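Local coordinates for protein protease (PDB 5Z6O) that cleaves proteins as a fungal serine protease of the subtilisin family, related to proteinase K, through a charge-relay triad, at residues V181-A186 and S201-Y206; T197-V202 and G266-T271. One frame throughout, in Å; residues are numbered along the deposited sequence.

In the fold
Contacts 1 and 2 are neighbours on the same side of the molecule, their centres about 9 Å apart, and they share Ser201 and Val202. Contact 1 (181-186 with 201-206) joins two strands at one edge of the central parallel sheet and holds the calcium ion; contact 2 (197-202 with 266-271) is a surface meeting of two loops. Thr197 OG1 lies 3.1 Å from Ala186 N, a probable hydrogen bond, and Pro268 CD lies 3.4 Å from Tyr206 OH. Toward the active site, the side chain of Ala186 comes within about 9 Å of that of Ser228 and about 8 Å of the bound phenylmethanesulfonic acid; the side chain of Phe199 is about 13 Å from that ligand.

Contact 1 of 2, residues V181-A186 and S201-Y206; sequences VCTIAA and SVVDLY. With CA (calcium ion), chain B.
Ala185 and Tyr206 meet at the tightly packed end of this contact, where the methyl CB stands over one face of the phenol ring, 3.8 Å from its centroid, off centre toward the rim. Ala186 O reaches the ring's edge in its plane, and Val203 CG1 closes on the same methyl. With CG anti to its carbonyl carbon (chi1 -80°), the ring is brought back against Ala185, on the sheet face the two share. Replacing Tyr206 by an alanine would probably leave a gap beside the Ala185 methyl and deprive Ser193 OG of its hydrogen-bonding partner, the phenol OH. On the other face of the sheet Ile184 and Leu205 lie side by side, CD1 to CD2 3.7 Å, with Cys182 SG alongside. Ala185 N donates to Leu205 O as the parallel-strand bond. Asp204 N, at 2.8 Å, takes the Thr183 O that Leu205 N would use in regular pairing, and Leu205 N stays buried without a partner.

The opposite end is wet and built around calcium. Asp204 grips the ion with both carboxylate oxygens, OD1 at 2.6 Å and OD2 at 2.4 Å, while Val181 O and five waters complete a shell of eight oxygen atoms. OD2 also accepts from Thr183 N at 2.8 Å, nearly straight (172°), through its anti lone pair, so metal and strand together fix the carboxylate's rotation. One metal-bound water donates to both Thr183 OG1 and Val202 O, and a second to Val202 O; Thr183 OG1 is also bonded to Ala176 O.

Strand 205-208 forms the outer edge of the parallel sheet, and strand 182-187 runs between it and strand 157-162. Helix 227-245 covers Ile184, whereas helix 249-259 packs on Leu205 and Asp204 and supplies Cys253 to the disulfide of Cys182.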
# COMPACT_ATOMS: atom_id res chain seq x y z
N VAL A 181 2.24 -7.98 -10.28
CA VAL A 181 2.09 -7.14 -9.09
C VAL A 181 1.49 -5.83 -9.52
O VAL A 181 1.43 -5.53 -10.72
CB VAL A 181 3.43 -6.91 -8.36
CG1 VAL A 181 3.99 -8.23 -7.85
CG2 VAL A 181 4.42 -6.21 -9.26
N CYS A 182 1.02 -5.03 -8.55
CA CYS A 182 0.41 -3.75 -8.85
C CYS A 182 1.45 -2.71 -8.42
O CYS A 182 1.70 -2.53 -7.23
CB CYS A 182 -0.92 -3.61 -8.10
SG CYS A 182 -2.14 -2.57 -8.95
N THR A 183 2.15 -2.13 -9.39
CA THR A 183 3.31 -1.28 -9.12
C THR A 183 2.90 0.19 -9.14
O THR A 183 2.33 0.66 -10.14
CB THR A 183 4.38 -1.53 -10.18
OG1 THR A 183 4.78 -2.91 -10.12
CG2 THR A 183 5.58 -0.66 -9.96
N ILE A 184 3.23 0.92 -8.06
CA ILE A 184 2.57 2.20 -7.77
C ILE A 184 3.61 3.33 -7.77
O ILE A 184 4.58 3.28 -7.02
CB ILE A 184 1.83 2.17 -6.42
CG1 ILE A 184 0.97 0.90 -6.27
CG2 ILE A 184 0.98 3.42 -6.26
CD1 ILE A 184 0.02 0.70 -7.47
N ALA A 185 3.37 4.36 -8.58
CA ALA A 185 4.20 5.56 -8.58
C ALA A 185 3.56 6.64 -7.72
O ALA A 185 2.39 6.54 -7.32
CB ALA A 185 4.40 6.06 -10.02
N ALA A 186 4.35 7.66 -7.39
CA ALA A 186 3.96 8.65 -6.38
C ALA A 186 3.52 9.96 -7.02
O ALA A 186 4.24 10.52 -7.86
CB ALA A 186 5.11 8.92 -5.43
N SER A 201 6.83 1.69 -18.15
CA SER A 201 5.68 0.93 -18.56
C SER A 201 5.25 -0.10 -17.52
O SER A 201 4.14 -0.63 -17.61
CB SER A 201 5.96 0.24 -19.89
OG SER A 201 6.97 -0.74 -19.73
N VAL A 202 6.10 -0.44 -16.55
CA VAL A 202 5.64 -1.40 -15.55
C VAL A 202 4.77 -0.75 -14.49
O VAL A 202 4.15 -1.47 -13.70
CB VAL A 202 6.77 -2.14 -14.80
CG1 VAL A 202 7.58 -2.95 -15.77
CG2 VAL A 202 7.66 -1.18 -14.03
N VAL A 203 4.71 0.58 -14.43
CA VAL A 203 3.87 1.25 -13.45
C VAL A 203 2.40 1.08 -13.83
O VAL A 203 1.99 1.38 -14.95
CB VAL A 203 4.26 2.73 -13.34
CG1 VAL A 203 3.22 3.52 -12.51
CG2 VAL A 203 5.61 2.85 -12.67
N ASP A 204 1.60 0.60 -12.88
CA ASP A 204 0.18 0.40 -13.15
C ASP A 204 -0.62 1.68 -12.92
O ASP A 204 -1.59 1.95 -13.66
CB ASP A 204 -0.35 -0.73 -12.26
CG ASP A 204 0.24 -2.08 -12.64
OD1 ASP A 204 -0.12 -2.57 -13.73
OD2 ASP A 204 1.14 -2.60 -11.94
N LEU A 205 -0.27 2.46 -11.90
CA LEU A 205 -0.96 3.74 -11.66
C LEU A 205 -0.19 4.55 -10.62
O LEU A 205 0.77 4.07 -10.00
CB LEU A 205 -2.41 3.54 -11.21
CG LEU A 205 -2.62 2.93 -9.85
CD1 LEU A 205 -3.98 3.42 -9.27
CD2 LEU A 205 -2.70 1.40 -9.93
N TYR A 206 -0.63 5.79 -10.43
CA TYR A 206 -0.15 6.72 -9.42
C TYR A 206 -1.06 6.69 -8.21
O TYR A 206 -2.27 6.46 -8.33
CB TYR A 206 -0.12 8.18 -9.93
CG TYR A 206 1.09 8.50 -10.81
CD1 TYR A 206 1.13 8.10 -12.16
CD2 TYR A 206 2.19 9.18 -10.26
CE1 TYR A 206 2.28 8.38 -12.95
CE2 TYR A 206 3.33 9.47 -11.03
CZ TYR A 206 3.36 9.08 -12.36
OH TYR A 206 4.49 9.40 -13.06
CA CA B . 1.30 -4.69 -13.14
O HOH W 1 3.48 -4.27 -12.54
O HOH W 2 2.34 -3.51 -14.76
O HOH W 3 -0.66 -5.96 -12.84
O HOH W 4 2.66 -6.87 -13.74
O HOH W 5 0.63 -5.07 -15.43

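Contact 2 of 2, residues T197-V202 and G266-T271; sequences TNFGSV and GAPKGT
The single hydrogen bond between these loops runs from Gly200 N to Thr271 OG1, 2.8 Å long and moderately bent (152° at the hydrogen). Thr271 presents this oxygen because OG1 sits anti to its carbonyl carbon (chi1 -54°), beside its own backbone N, while CG2 lies against the glycine N and Phe199 CB. The same hydroxyl oxygen also comes within 3.3 Å of Phe199 CB, a plain packing contact.

Apolar contact is carried by Phe199 and Pro268. Proline CB lies over one face of the phenyl ring, 4.1 Å from the centroid and displaced toward the rim, in a CH-pi contact. It is the root of the ring that is touched most closely: both CB and CG of the proline lie 3.8 Å from Phe199 CG. The phenylalanine chi1 of 50° puts CG between the backbone N and the carbonyl carbon, which carries the ring to Pro268. The two side chains cross at a slant, whereas Phe199 and Thr271 are roughly perpendicular.

Backbone packing closes the exposed end. Gly270 O approaches Gly200 C and Ser201 N, both at 3.6 Å, without a hydrogen bond to the latter. A side chain at Gly200 or at Gly270 would collide with the carbonyl oxygen of the residue before it, which accounts for glycine at both.

Nearby, Pro268 and Thr271 also rest on Tyr206 of the edge strand 205-208, and the side-chain amide of Asn198 ties the first loop to Ala163 O, Glu166 N and Gln168 N. Residues 268-271 form a type II beta turn, with Gly270 in its third position and Thr271 N bonded to Pro268 O; here that turn packs against an irregular surface loop of a subtilisin fold.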
# COMPACT_ATOMS: atom_id res chain seq x y z
N THR A 197 9.96 9.87 -8.19
CA THR A 197 9.32 8.58 -8.43
C THR A 197 9.94 7.85 -9.62
O THR A 197 10.30 8.46 -10.62
CB THR A 197 7.79 8.72 -8.65
OG1 THR A 197 7.20 7.41 -8.62
CG2 THR A 197 7.46 9.37 -10.00
N ASN A 198 10.06 6.53 -9.48
CA ASN A 198 10.35 5.70 -10.63
C ASN A 198 9.12 5.68 -11.54
O ASN A 198 8.02 6.02 -11.11
CB ASN A 198 10.73 4.27 -10.20
CG ASN A 198 12.15 4.17 -9.65
OD1 ASN A 198 12.89 5.15 -9.58
ND2 ASN A 198 12.53 2.99 -9.24
N PHE A 199 9.33 5.31 -12.80
CA PHE A 199 8.30 5.45 -13.84
C PHE A 199 8.47 4.32 -14.84
O PHE A 199 9.21 3.35 -14.61
CB PHE A 199 8.40 6.82 -14.53
CG PHE A 199 9.79 7.15 -14.99
CD1 PHE A 199 10.28 6.63 -16.20
CD2 PHE A 199 10.62 7.92 -14.20
CE1 PHE A 199 11.58 6.91 -16.60
CE2 PHE A 199 11.92 8.20 -14.60
CZ PHE A 199 12.39 7.69 -15.80
N GLY A 200 7.79 4.45 -15.97
CA GLY A 200 7.94 3.50 -17.06
C GLY A 200 6.72 2.62 -17.21
O GLY A 200 5.73 2.74 -16.49
N SER A 201 6.83 1.69 -18.15
CA SER A 201 5.68 0.93 -18.56
C SER A 201 5.25 -0.10 -17.52
O SER A 201 4.14 -0.63 -17.61
CB SER A 201 5.96 0.24 -19.89
OG SER A 201 6.97 -0.74 -19.73
N VAL A 202 6.10 -0.44 -16.55
CA VAL A 202 5.64 -1.40 -15.55
C VAL A 202 4.77 -0.75 -14.49
O VAL A 202 4.15 -1.47 -13.70
CB VAL A 202 6.77 -2.14 -14.80
CG1 VAL A 202 7.58 -2.95 -15.77
CG2 VAL A 202 7.66 -1.18 -14.03
N GLY A 266 2.20 15.95 -16.49
CA GLY A 266 3.63 15.79 -16.70
C GLY A 266 4.21 14.47 -16.24
O GLY A 266 5.33 14.43 -15.73
N ALA A 267 3.46 13.39 -16.39
CA ALA A 267 3.99 12.05 -16.19
C ALA A 267 5.11 11.78 -17.19
O ALA A 267 4.98 12.14 -18.35
CB ALA A 267 2.90 10.98 -16.36
N PRO A 268 6.18 11.13 -16.79
CA PRO A 268 7.24 10.80 -17.75
C PRO A 268 6.75 10.03 -18.99
O PRO A 268 5.72 9.34 -18.96
CB PRO A 268 8.21 9.96 -16.91
CG PRO A 268 8.03 10.48 -15.52
CD PRO A 268 6.54 10.80 -15.41
N LYS A 269 7.47 10.13 -20.10
CA LYS A 269 6.98 9.49 -21.32
C LYS A 269 6.99 7.97 -21.17
O LYS A 269 7.87 7.40 -20.51
CB LYS A 269 7.82 9.89 -22.54
CG LYS A 269 9.17 9.20 -22.61
CD LYS A 269 9.50 8.77 -24.05
CE LYS A 269 10.94 8.26 -24.16
NZ LYS A 269 11.95 9.32 -23.80
N GLY A 270 5.98 7.33 -21.74
CA GLY A 270 5.84 5.90 -21.58
C GLY A 270 5.23 5.48 -20.26
O GLY A 270 5.18 4.27 -19.99
N THR A 271 4.76 6.43 -19.44
CA THR A 271 4.18 6.16 -18.11
C THR A 271 2.71 6.55 -18.11
O THR A 271 2.33 7.59 -18.66
CB THR A 271 4.94 6.93 -17.01
OG1 THR A 271 6.33 6.62 -17.10
CG2 THR A 271 4.46 6.54 -15.60